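Local coordinates for SAR-endolysin (Enterobacteria phage P1, PDB 1XJT), which cleaves the glycan strands of host peptidoglycan as a lysozyme once it has escaped from the inner membrane, so that the cell lyses and releases phage progeny, at residues A113-C118 / I169-E174; R29-G34 / A105-T110; N40-R45 / D58-T63; M23-V28 / D80-I85. All blocks are in the same frame, centred on the assembly; numbering follows the deposited sequence.

The chain enters along helix 15-25; the last turn of that helix and the loop after it, residues 23-28, wait for helix 74-95 to come back in contact 4. Before that happens, residues 29-34 begin contact 2 and residues 40-45 begin contact 3, which is closed quickly by residues 58-63 after a short excursion through a two-stranded sheet. Contact 3 thus nests within the loops of both contacts 2 and 4. Contact 2 closes only on helix 103-116, so it crosses contact 4. Contact 1 follows in series, joining the end of helix 103-116 to helix 165-179. Phe-114 of contact 1 touches residues of contacts 3 and 4, beside Glu-42, the presumed proton donor or acceptor.

Contact 1. Residues A113-C118 / I169-E174; sequences AFNMGC and IRREKE
A polar, partly buried helix-to-helix contact joins the C-terminal end of helix 103-116 to helix 165-179, with Asn-115 stacked on one arginine and bonded at its oxygen by the next. The Asn-115 amide and Arg-170 guanidinium planes are only 4° apart, and CB of Asn-115 sits over the guanidinium centre, 3.5 Å from CZ of Arg-170. Arg-170 gets there on a side chain extended from CG to NE, with CG anti to the backbone N (chi1 175°). Arg-171 comes edge-on: its NH2 donates to OD1 of Asn-115 at 2.7 Å, in a nearly straight bond that lies in the carbonyl plane, on a lone pair of OD1. An uncharged amide suits this place because its oxygen accepts from one arginine while its flat body packs on the other. In this helical part of the phage lysozyme (glycosyl hydrolase 24) domain, both arginines form a salt-bridge network with Glu-174. NE and NH2 of Arg-171 grip the carboxylate side-on, which fixes the rotation of that guanidinium; NE of Arg-170 reaches OE1 of Glu-174 at 3.0 Å. Ser-111 OG joins OE1 to Arg-170 NH2. SE of the bent selenomethionine Met-116 packs against NH1 of Arg-171, which donates to Phe-156 O and weakly to Asn-115 OD1. Phe-114, whose ring only approaches Arg-170 NH2 obliquely, packs against Glu-42, the presumed proton donor or acceptor.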
loop_
_atom_site.group_PDB
_atom_site.type_symbol
_atom_site.label_atom_id
_atom_site.label_comp_id
_atom_site.label_asym_id
_atom_site.label_seq_id
_atom_site.Cartn_x
_atom_site.Cartn_y
_atom_site.Cartn_z
ATOM N N ALA A 113 -3.587 0.051 -1.618
ATOM C CA ALA A 113 -3.539 -0.603 -2.904
ATOM C C ALA A 113 -2.252 -1.414 -3.068
ATOM O O ALA A 113 -2.254 -2.460 -3.745
ATOM C CB ALA A 113 -3.699 0.411 -4.019
ATOM N N PHE A 114 -1.143 -0.938 -2.494
ATOM C CA PHE A 114 0.131 -1.647 -2.564
ATOM C C PHE A 114 0.007 -3.004 -1.905
ATOM O O PHE A 114 0.558 -4.018 -2.397
ATOM C CB PHE A 114 1.202 -0.791 -1.843
ATOM C CG PHE A 114 2.601 -1.333 -1.899
ATOM C CD1 PHE A 114 3.013 -2.327 -1.033
ATOM C CD2 PHE A 114 3.538 -0.783 -2.761
ATOM C CE1 PHE A 114 4.312 -2.790 -1.056
ATOM C CE2 PHE A 114 4.839 -1.242 -2.777
ATOM C CZ PHE A 114 5.215 -2.264 -1.937
ATOM N N ASN A 115 -0.721 -3.009 -0.794
ATOM C CA ASN A 115 -0.896 -4.201 0.050
ATOM C C ASN A 115 -1.973 -5.147 -0.442
ATOM O O ASN A 115 -1.742 -6.355 -0.511
ATOM C CB ASN A 115 -1.192 -3.737 1.468
ATOM C CG ASN A 115 -1.369 -4.879 2.456
ATOM O OD1 ASN A 115 -2.245 -4.791 3.318
ATOM N ND2 ASN A 115 -0.553 -5.915 2.362
HETATM N N MSE A 116 -3.130 -4.608 -0.808
HETATM C CA MSE A 116 -4.306 -5.438 -1.123
HETATM C C MSE A 116 -4.539 -5.640 -2.623
HETATM O O MSE A 116 -5.276 -6.557 -3.047
HETATM C CB MSE A 116 -5.527 -4.788 -0.519
HETATM C CG MSE A 116 -5.403 -4.571 0.988
HETATM SE SE MSE A 116 -5.139 -6.284 1.950
HETATM C CE MSE A 116 -6.980 -6.809 1.913
ATOM N N GLY A 117 -3.908 -4.791 -3.429
ATOM C CA GLY A 117 -4.130 -4.788 -4.850
ATOM C C GLY A 117 -5.361 -3.956 -5.172
ATOM O O GLY A 117 -6.249 -3.817 -4.371
ATOM N N CYS A 118 -5.410 -3.433 -6.382
ATOM C CA CYS A 118 -6.469 -2.548 -6.803
ATOM C C CYS A 118 -7.836 -3.211 -6.850
ATOM O O CYS A 118 -8.808 -2.620 -6.447
ATOM C CB CYS A 118 -6.141 -1.951 -8.170
ATOM S SG CYS A 118 -6.955 -0.387 -8.457
ATOM N N ILE A 169 -4.427 -3.558 12.375
ATOM C CA ILE A 169 -3.424 -2.579 12.757
ATOM C C ILE A 169 -3.015 -1.721 11.547
ATOM O O ILE A 169 -2.968 -0.485 11.634
ATOM C CB ILE A 169 -2.202 -3.289 13.382
ATOM C CG1 ILE A 169 -2.557 -3.819 14.773
ATOM C CG2 ILE A 169 -1.034 -2.342 13.486
ATOM C CD1 ILE A 169 -1.426 -4.561 15.441
ATOM N N ARG A 170 -2.739 -2.361 10.410
ATOM C CA ARG A 170 -2.272 -1.625 9.228
ATOM C C ARG A 170 -3.337 -0.674 8.686
ATOM O O ARG A 170 -3.033 0.478 8.339
ATOM C CB ARG A 170 -1.844 -2.548 8.083
ATOM C CG ARG A 170 -1.481 -1.757 6.790
ATOM C CD ARG A 170 -0.589 -2.520 5.839
ATOM N NE ARG A 170 -0.149 -1.736 4.689
ATOM C CZ ARG A 170 0.820 -2.132 3.853
ATOM N NH1 ARG A 170 1.443 -3.277 4.059
ATOM N NH2 ARG A 170 1.173 -1.376 2.820
ATOM N N ARG A 171 -4.568 -1.163 8.568
ATOM C CA ARG A 171 -5.630 -0.329 8.009
ATOM C C ARG A 171 -5.872 0.902 8.901
ATOM O O ARG A 171 -6.247 1.977 8.422
ATOM C CB ARG A 171 -6.936 -1.108 7.845
ATOM C CG ARG A 171 -6.943 -2.158 6.767
ATOM C CD ARG A 171 -6.838 -1.655 5.332
ATOM N NE ARG A 171 -5.460 -1.609 4.853
ATOM C CZ ARG A 171 -4.772 -2.640 4.389
ATOM N NH1 ARG A 171 -5.272 -3.863 4.383
ATOM N NH2 ARG A 171 -3.530 -2.460 3.969
ATOM N N GLU A 172 -5.655 0.743 10.199
ATOM C CA GLU A 172 -5.862 1.828 11.151
ATOM C C GLU A 172 -4.735 2.841 11.055
ATOM O O GLU A 172 -4.979 4.054 11.138
ATOM C CB GLU A 172 -6.022 1.267 12.560
ATOM C CG GLU A 172 -6.129 2.295 13.682
ATOM C CD GLU A 172 -7.252 3.306 13.497
ATOM O OE1 GLU A 172 -7.128 4.414 14.074
ATOM O OE2 GLU A 172 -8.254 2.996 12.797
ATOM N N LYS A 173 -3.504 2.375 10.858
ATOM C CA LYS A 173 -2.399 3.306 10.631
ATOM C C LYS A 173 -2.658 4.099 9.349
ATOM O O LYS A 173 -2.412 5.310 9.284
ATOM C CB LYS A 173 -1.040 2.578 10.537
ATOM C CG LYS A 173 -0.501 2.071 11.856
ATOM C CD LYS A 173 0.674 1.128 11.635
ATOM C CE LYS A 173 1.093 0.377 12.907
ATOM N NZ LYS A 173 2.088 1.151 13.724
ATOM N N GLU A 174 -3.160 3.422 8.324
ATOM C CA GLU A 174 -3.470 4.070 7.051
ATOM C C GLU A 174 -4.606 5.101 7.248
ATOM O O GLU A 174 -4.559 6.234 6.761
ATOM C CB GLU A 174 -3.865 3.005 6.014
ATOM C CG GLU A 174 -2.684 2.184 5.472
ATOM C CD GLU A 174 -3.089 1.001 4.618
ATOM O OE1 GLU A 174 -2.175 0.333 4.060
ATOM O OE2 GLU A 174 -4.308 0.752 4.486
#

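Contact 2. Residues R29-G34 / A105-T110; sequences RTNQAG and AFSAMT
Arg-29 lays its side chain over one face of the Phe-106 ring, its guanidinium nearly parallel to the ring at 13°. CD makes a CH-pi contact, 4.0 Å from the ring centroid, and CZ an off-centre cation-pi contact. An extended chain from CG to NE lets the arginine span the ring with methylenes at one end and charge at the other. On the opposite face of the ring lies OG1 of Thr-110, itself donating to Phe-106 O at 2.9 Å, one turn back along helix 103-116. Next along, Thr-30 and Thr-110 meet methyl to methyl, tip to tip; the modelled 3.2 Å between CG2 of Thr-30 and CG2 of Thr-110 is too close to be trusted exactly. Ser-107 OG accepts from the backbone N of Asn-31 at 3.1 Å, in an almost straight bond. Small residues suit this close approach, where Gly-34 CA faces CB of Ser-107. Here the loop turns into helix 32-42, and Asn-31 is its N-cap: its OD1 takes the N-H of Gly-34 at 2.9 Å. Serine thus holds the cap residue by its backbone while the asparagine side chain serves the first turn. The second shell fixes these groups. Ser-107 OG is also bonded to the carbonyl of Asp-103, and Asn-31 ND2 to Asn-104, while Arg-29 forms a salt bridge with Asp-103 and donates to the carbonyls of Gly-98 and Met-101.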
loop_
_atom_site.group_PDB
_atom_site.type_symbol
_atom_site.label_atom_id
_atom_site.label_comp_id
_atom_site.label_asym_id
_atom_site.label_seq_id
_atom_site.Cartn_x
_atom_site.Cartn_y
_atom_site.Cartn_z
ATOM N N ARG A 29 4.358 10.157 -5.926
ATOM C CA ARG A 29 3.683 11.187 -5.136
ATOM C C ARG A 29 3.622 10.846 -3.666
ATOM O O ARG A 29 3.650 11.753 -2.815
ATOM C CB ARG A 29 2.270 11.436 -5.663
ATOM C CG ARG A 29 1.507 12.519 -4.948
ATOM C CD ARG A 29 0.170 12.846 -5.575
ATOM N NE ARG A 29 -0.609 13.617 -4.612
ATOM C CZ ARG A 29 -1.924 13.774 -4.591
ATOM N NH1 ARG A 29 -2.709 13.204 -5.488
ATOM N NH2 ARG A 29 -2.476 14.512 -3.612
ATOM N N THR A 30 3.511 9.573 -3.315
ATOM C CA THR A 30 3.302 9.318 -1.922
ATOM C C THR A 30 4.414 9.901 -1.065
ATOM O O THR A 30 5.602 9.933 -1.458
ATOM C CB THR A 30 2.872 7.831 -1.540
ATOM O OG1 THR A 30 3.923 7.082 -0.967
ATOM C CG2 THR A 30 2.375 7.072 -2.673
ATOM N N ASN A 31 3.998 10.455 0.070
ATOM C CA ASN A 31 4.870 11.226 0.924
ATOM C C ASN A 31 5.678 10.354 1.860
ATOM O O ASN A 31 5.510 9.135 1.910
ATOM C CB ASN A 31 4.043 12.289 1.700
ATOM C CG ASN A 31 2.943 11.705 2.591
ATOM O OD1 ASN A 31 2.966 10.539 2.951
ATOM N ND2 ASN A 31 1.990 12.569 3.008
ATOM N N GLN A 32 6.569 10.981 2.592
ATOM C CA GLN A 32 7.389 10.284 3.570
ATOM C C GLN A 32 6.622 9.353 4.511
ATOM O O GLN A 32 6.982 8.193 4.677
ATOM C CB GLN A 32 8.118 11.320 4.384
ATOM C CG GLN A 32 8.856 10.774 5.569
ATOM C CD GLN A 32 10.297 10.575 5.272
ATOM O OE1 GLN A 32 10.786 11.004 4.229
ATOM N NE2 GLN A 32 10.990 9.911 6.172
ATOM N N ALA A 33 5.571 9.875 5.134
ATOM C CA ALA A 33 4.768 9.092 6.065
ATOM C C ALA A 33 4.189 7.839 5.422
ATOM O O ALA A 33 4.153 6.783 6.057
ATOM C CB ALA A 33 3.637 9.952 6.635
ATOM N N GLY A 34 3.715 7.966 4.180
ATOM C CA GLY A 34 3.219 6.856 3.411
ATOM C C GLY A 34 4.311 5.839 3.098
ATOM O O GLY A 34 4.100 4.641 3.213
ATOM N N ALA A 105 -4.228 11.571 2.313
ATOM C CA ALA A 105 -5.215 10.588 1.832
ATOM C C ALA A 105 -4.646 9.780 0.649
ATOM O O ALA A 105 -4.743 8.549 0.629
ATOM C CB ALA A 105 -6.568 11.276 1.470
ATOM N N PHE A 106 -4.025 10.453 -0.322
ATOM C CA PHE A 106 -3.487 9.745 -1.457
ATOM C C PHE A 106 -2.440 8.712 -1.033
ATOM O O PHE A 106 -2.376 7.610 -1.558
ATOM C CB PHE A 106 -2.873 10.732 -2.475
ATOM C CG PHE A 106 -2.244 10.070 -3.645
ATOM C CD1 PHE A 106 -3.003 9.729 -4.774
ATOM C CD2 PHE A 106 -0.892 9.742 -3.634
ATOM C CE1 PHE A 106 -2.398 9.104 -5.881
ATOM C CE2 PHE A 106 -0.313 9.116 -4.719
ATOM C CZ PHE A 106 -1.072 8.786 -5.834
ATOM N N SER A 107 -1.575 9.107 -0.108
ATOM C CA SER A 107 -0.507 8.230 0.343
ATOM C C SER A 107 -1.042 7.019 1.105
ATOM O O SER A 107 -0.507 5.920 0.974
ATOM C CB SER A 107 0.467 9.025 1.214
ATOM O OG SER A 107 0.997 10.125 0.526
ATOM N N ALA A 108 -2.088 7.228 1.890
ATOM C CA ALA A 108 -2.722 6.131 2.657
ATOM C C ALA A 108 -3.420 5.159 1.746
ATOM O O ALA A 108 -3.270 3.968 1.866
ATOM C CB ALA A 108 -3.709 6.703 3.648
HETATM N N MSE A 109 -4.179 5.699 0.815
HETATM C CA MSE A 109 -4.787 4.880 -0.259
HETATM C C MSE A 109 -3.798 4.079 -1.066
HETATM O O MSE A 109 -4.046 2.898 -1.382
HETATM C CB MSE A 109 -5.632 5.766 -1.168
HETATM C CG MSE A 109 -6.843 6.329 -0.497
HETATM SE SE MSE A 109 -8.178 5.014 0.236
HETATM C CE MSE A 109 -8.911 4.375 -1.475
ATOM N N THR A 110 -2.695 4.722 -1.489
ATOM C CA THR A 110 -1.606 4.047 -2.181
ATOM C C THR A 110 -1.084 2.884 -1.334
ATOM O O THR A 110 -0.865 1.793 -1.831
ATOM C CB THR A 110 -0.468 5.047 -2.536
ATOM O OG1 THR A 110 -0.945 5.969 -3.519
ATOM C CG2 THR A 110 0.699 4.353 -3.232
#

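Contact 3. Residues N40-R45 / D58-T63; sequences NAEGCR and DGIGNT
Glu-42 sends CG anti to its carbonyl carbon (chi1 -61°) and then bends at chi2, which folds the chain over the turn at Ile-60 and Gly-61. Its CB packs on CG2 of Ile-60 at 3.7 Å, and OE1 comes to 3.4 Å from CA of Gly-61, where the lack of a side chain lets the carboxylate approach. Cys-44 has SG anti to the backbone N (chi1 -173°), and this sets the sulfur 3.7 Å from CG1 of Ile-60. The branched isoleucine therefore serves two neighbours, one with each branch. Between them the backbones approach closely: Gly-43 O receives a CA-H...O contact from Ile-60 CA at 3.3 Å, and Arg-45 N donates to Gly-59 O at 3.1 Å from above the carbonyl plane. Gly-43, with positive phi, lets the chain leave the helix, while Gly-61 and Asn-62 opposite Asp-58 fit a G1 beta bulge. Glu-42 is the presumed proton donor or acceptor, and Cys-44 is disulfide-bonded to Cys-13, the pairing of the active soluble enzyme. The contact thus links the end of helix 32-42 to the turn after strand 56-59, with Ile-60 resting on Trp-81 of helix 74-95 and Met-18 of helix 15-25.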
loop_
_atom_site.group_PDB
_atom_site.type_symbol
_atom_site.label_atom_id
_atom_site.label_comp_id
_atom_site.label_asym_id
_atom_site.label_seq_id
_atom_site.Cartn_x
_atom_site.Cartn_y
_atom_site.Cartn_z
ATOM N N ASN A 40 7.838 -0.083 6.713
ATOM C CA ASN A 40 7.850 -0.782 7.993
ATOM C C ASN A 40 6.912 -1.997 8.046
ATOM O O ASN A 40 7.237 -3.001 8.679
ATOM C CB ASN A 40 7.548 0.185 9.138
ATOM C CG ASN A 40 8.696 1.130 9.404
ATOM O OD1 ASN A 40 8.536 2.355 9.365
ATOM N ND2 ASN A 40 9.870 0.567 9.662
ATOM N N ALA A 41 5.763 -1.912 7.385
ATOM C CA ALA A 41 4.881 -3.072 7.259
ATOM C C ALA A 41 5.630 -4.258 6.634
ATOM O O ALA A 41 5.616 -5.381 7.163
ATOM C CB ALA A 41 3.667 -2.714 6.415
ATOM N N GLU A 42 6.304 -3.988 5.521
ATOM C CA GLU A 42 6.992 -5.020 4.743
ATOM C C GLU A 42 8.345 -5.400 5.326
ATOM O O GLU A 42 8.735 -6.567 5.309
ATOM C CB GLU A 42 7.224 -4.521 3.312
ATOM C CG GLU A 42 5.958 -4.193 2.550
ATOM C CD GLU A 42 5.098 -5.416 2.274
ATOM O OE1 GLU A 42 5.590 -6.560 2.455
ATOM O OE2 GLU A 42 3.930 -5.222 1.874
ATOM N N GLY A 43 9.072 -4.409 5.824
ATOM C CA GLY A 43 10.462 -4.619 6.183
ATOM C C GLY A 43 11.308 -4.580 4.921
ATOM O O GLY A 43 10.777 -4.487 3.807
ATOM N N CYS A 44 12.622 -4.654 5.099
ATOM C CA CYS A 44 13.567 -4.548 3.993
ATOM C C CYS A 44 14.634 -5.643 4.088
ATOM O O CYS A 44 15.303 -5.787 5.116
ATOM C CB CYS A 44 14.201 -3.154 3.998
ATOM S SG CYS A 44 15.243 -2.797 2.564
ATOM N N ARG A 45 14.792 -6.394 2.995
ATOM C CA ARG A 45 15.617 -7.610 2.963
ATOM C C ARG A 45 16.379 -7.773 1.636
ATOM O O ARG A 45 15.771 -7.821 0.571
ATOM C CB ARG A 45 14.717 -8.843 3.163
ATOM C CG ARG A 45 14.078 -8.989 4.546
ATOM C CD ARG A 45 15.088 -8.984 5.688
ATOM N NE ARG A 45 14.705 -9.836 6.815
ATOM C CZ ARG A 45 13.819 -9.508 7.755
ATOM N NH1 ARG A 45 13.562 -10.361 8.737
ATOM N NH2 ARG A 45 13.188 -8.339 7.725
ATOM N N ASP A 58 11.377 -10.123 -2.406
ATOM C CA ASP A 58 12.601 -9.313 -2.415
ATOM C C ASP A 58 12.427 -8.023 -1.632
ATOM O O ASP A 58 11.308 -7.639 -1.299
ATOM C CB ASP A 58 12.952 -8.887 -3.840
ATOM C CG ASP A 58 13.786 -9.869 -4.539
ATOM O OD1 ASP A 58 13.812 -11.033 -4.100
ATOM O OD2 ASP A 58 14.460 -9.572 -5.544
ATOM N N GLY A 59 13.550 -7.346 -1.380
ATOM C CA GLY A 59 13.541 -5.953 -0.915
ATOM C C GLY A 59 12.408 -5.666 0.043
ATOM O O GLY A 59 12.324 -6.269 1.109
ATOM N N ILE A 60 11.525 -4.753 -0.355
ATOM C CA ILE A 60 10.439 -4.291 0.492
ATOM C C ILE A 60 9.109 -4.820 -0.050
ATOM O O ILE A 60 8.352 -4.113 -0.696
ATOM C CB ILE A 60 10.479 -2.746 0.567
ATOM C CG1 ILE A 60 11.844 -2.322 1.149
ATOM C CG2 ILE A 60 9.282 -2.194 1.384
ATOM C CD1 ILE A 60 12.123 -0.821 1.160
ATOM N N GLY A 61 8.852 -6.099 0.186
ATOM C CA GLY A 61 7.630 -6.718 -0.304
ATOM C C GLY A 61 7.544 -6.863 -1.820
ATOM O O GLY A 61 6.439 -6.912 -2.370
ATOM N N ASN A 62 8.687 -6.930 -2.504
ATOM C CA ASN A 62 8.669 -7.159 -3.941
ATOM C C ASN A 62 8.622 -8.661 -4.302
ATOM O O ASN A 62 9.355 -9.466 -3.715
ATOM C CB ASN A 62 9.889 -6.527 -4.597
ATOM C CG ASN A 62 9.980 -6.866 -6.067
ATOM O OD1 ASN A 62 9.206 -6.345 -6.865
ATOM N ND2 ASN A 62 10.909 -7.763 -6.433
ATOM N N THR A 63 7.777 -9.028 -5.272
ATOM C CA THR A 63 7.692 -10.416 -5.758
ATOM C C THR A 63 7.899 -10.546 -7.274
ATOM O O THR A 63 7.639 -11.596 -7.845
ATOM C CB THR A 63 6.339 -11.037 -5.370
ATOM O OG1 THR A 63 5.283 -10.106 -5.628
ATOM C CG2 THR A 63 6.258 -11.270 -3.871
#

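Contact 4. Residues M23-V28 / D80-I85; sequences MGNGNV and DWEKNI
Hydrogen bonds at the carboxylate of Glu-82 form the polar side of this surface contact. Asn-27 ND2 donates to Glu-82 OE1 at 3.0 Å; the bond is fairly straight and leaves in the amide plane, but it meets the oxygen from above the carboxylate plane. Asn-25 ND2 adds only weak, long bonds to OE1 and OE2 of Glu-82, and its amide is turned 39° from the carboxylate. A water molecule gives a third link: it donates to Glu-82 OE1 at 2.6 Å and accepts from the backbone N of Val-28 at 2.9 Å. Glutamate suits the place because its length carries the acid from helix 74-95 across to the turn; the chain runs extended beyond CG, with CG anti to the backbone N (chi1 -165°). Asparagines suit the other side, since their short amides can turn an N-H to the acid at the end of helix 15-25, where Gly-26 takes positive phi.

Apolar packing forms the other side. Val-28 CG1 lies 3.8 Å from CG2 of Ile-85 and 3.9 Å from CG of Glu-82, so that the methylene part of the glutamate joins the hydrophobic side. Valine and isoleucine cross at about a right angle, and Ile-85 continues inward to Leu-35 and Phe-114. Residues 23 and 24 close the predicted signal-anchor helix, which in this soluble form lies against the enzyme. With amides, a water and a backbone N-H around it, the acid is probably stabilised as a carboxylate without any positively charged partner from either segment.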
loop_
_atom_site.group_PDB
_atom_site.type_symbol
_atom_site.label_atom_id
_atom_site.label_comp_id
_atom_site.label_asym_id
_atom_site.label_seq_id
_atom_site.Cartn_x
_atom_site.Cartn_y
_atom_site.Cartn_z
HETATM N N MSE A 23 12.082 9.028 -3.174
HETATM C CA MSE A 23 11.672 10.415 -3.166
HETATM C C MSE A 23 12.557 11.294 -4.031
HETATM O O MSE A 23 12.088 12.254 -4.631
HETATM C CB MSE A 23 11.641 10.958 -1.739
HETATM C CG MSE A 23 10.540 10.361 -0.915
HETATM SE SE MSE A 23 10.455 11.146 0.890
HETATM C CE MSE A 23 10.836 12.944 0.431
ATOM N N GLY A 24 13.848 10.995 -4.072
ATOM C CA GLY A 24 14.758 11.788 -4.870
ATOM C C GLY A 24 14.456 11.698 -6.352
ATOM O O GLY A 24 14.687 12.663 -7.088
ATOM N N ASN A 25 13.953 10.551 -6.804
ATOM C CA ASN A 25 13.717 10.346 -8.247
ATOM C C ASN A 25 12.609 11.206 -8.801
ATOM O O ASN A 25 12.588 11.510 -9.977
ATOM C CB ASN A 25 13.411 8.901 -8.569
ATOM C CG ASN A 25 14.612 8.010 -8.438
ATOM O OD1 ASN A 25 15.750 8.475 -8.430
ATOM N ND2 ASN A 25 14.373 6.715 -8.353
ATOM N N GLY A 26 11.653 11.554 -7.969
ATOM C CA GLY A 26 10.696 12.564 -8.349
ATOM C C GLY A 26 9.582 11.980 -9.171
ATOM O O GLY A 26 8.859 12.708 -9.829
ATOM N N ASN A 27 9.415 10.665 -9.090
ATOM C CA ASN A 27 8.268 10.018 -9.705
ATOM C C ASN A 27 7.114 9.761 -8.755
ATOM O O ASN A 27 5.989 10.083 -9.070
ATOM C CB ASN A 27 8.710 8.728 -10.379
ATOM C CG ASN A 27 9.661 8.980 -11.520
ATOM O OD1 ASN A 27 9.407 9.825 -12.363
ATOM N ND2 ASN A 27 10.801 8.275 -11.534
ATOM N N VAL A 28 7.368 9.207 -7.581
ATOM C CA VAL A 28 6.248 8.868 -6.720
ATOM C C VAL A 28 5.677 10.102 -6.011
ATOM O O VAL A 28 6.405 11.009 -5.612
ATOM C CB VAL A 28 6.610 7.750 -5.699
ATOM C CG1 VAL A 28 7.176 6.508 -6.409
ATOM C CG2 VAL A 28 7.548 8.218 -4.662
ATOM N N ASP A 80 12.928 -1.435 -7.617
ATOM C CA ASP A 80 11.825 -2.381 -7.456
ATOM C C ASP A 80 10.683 -1.762 -6.650
ATOM O O ASP A 80 9.493 -1.888 -7.009
ATOM C CB ASP A 80 12.302 -3.634 -6.715
ATOM C CG ASP A 80 13.288 -4.483 -7.527
ATOM O OD1 ASP A 80 13.648 -4.118 -8.673
ATOM O OD2 ASP A 80 13.776 -5.538 -7.065
ATOM N N TRP A 81 11.034 -1.110 -5.541
ATOM C CA TRP A 81 10.015 -0.558 -4.652
ATOM C C TRP A 81 9.264 0.537 -5.371
ATOM O O TRP A 81 8.034 0.552 -5.347
ATOM C CB TRP A 81 10.634 -0.000 -3.373
ATOM C CG TRP A 81 9.674 0.247 -2.246
ATOM C CD1 TRP A 81 8.501 -0.412 -1.994
ATOM C CD2 TRP A 81 9.837 1.193 -1.180
ATOM N NE1 TRP A 81 7.920 0.082 -0.849
ATOM C CE2 TRP A 81 8.718 1.073 -0.333
ATOM C CE3 TRP A 81 10.816 2.143 -0.859
ATOM C CZ2 TRP A 81 8.566 1.839 0.811
ATOM C CZ3 TRP A 81 10.648 2.916 0.272
ATOM C CH2 TRP A 81 9.532 2.764 1.092
ATOM N N GLU A 82 10.008 1.441 -6.008
ATOM C CA GLU A 82 9.415 2.492 -6.831
ATOM C C GLU A 82 8.391 1.898 -7.790
ATOM O O GLU A 82 7.286 2.374 -7.904
ATOM C CB GLU A 82 10.491 3.257 -7.631
ATOM C CG GLU A 82 10.012 4.584 -8.223
ATOM C CD GLU A 82 11.056 5.330 -9.039
ATOM O OE1 GLU A 82 10.998 6.562 -9.079
ATOM O OE2 GLU A 82 11.945 4.710 -9.651
ATOM N N LYS A 83 8.778 0.877 -8.520
ATOM C CA LYS A 83 7.887 0.338 -9.542
ATOM C C LYS A 83 6.562 -0.119 -8.941
ATOM O O LYS A 83 5.482 0.144 -9.478
ATOM C CB LYS A 83 8.573 -0.826 -10.236
ATOM C CG LYS A 83 7.797 -1.420 -11.415
ATOM C CD LYS A 83 8.575 -2.604 -12.036
ATOM C CE LYS A 83 8.059 -3.046 -13.460
ATOM N NZ LYS A 83 8.856 -4.149 -14.127
ATOM N N ASN A 84 6.654 -0.791 -7.801
ATOM C CA ASN A 84 5.473 -1.306 -7.131
ATOM C C ASN A 84 4.637 -0.175 -6.567
ATOM O O ASN A 84 3.402 -0.227 -6.649
ATOM C CB ASN A 84 5.870 -2.312 -6.058
ATOM C CG ASN A 84 6.350 -3.607 -6.656
ATOM O OD1 ASN A 84 5.743 -4.121 -7.597
ATOM N ND2 ASN A 84 7.471 -4.125 -6.146
ATOM N N ILE A 85 5.284 0.840 -6.016
ATOM C CA ILE A 85 4.565 2.035 -5.573
ATOM C C ILE A 85 3.788 2.713 -6.712
ATOM O O ILE A 85 2.636 3.104 -6.555
ATOM C CB ILE A 85 5.499 3.076 -4.918
ATOM C CG1 ILE A 85 6.135 2.514 -3.642
ATOM C CG2 ILE A 85 4.692 4.320 -4.490
ATOM C CD1 ILE A 85 7.392 3.273 -3.181
HETATM O O HOH W 1 10.130 8.335 -7.374
#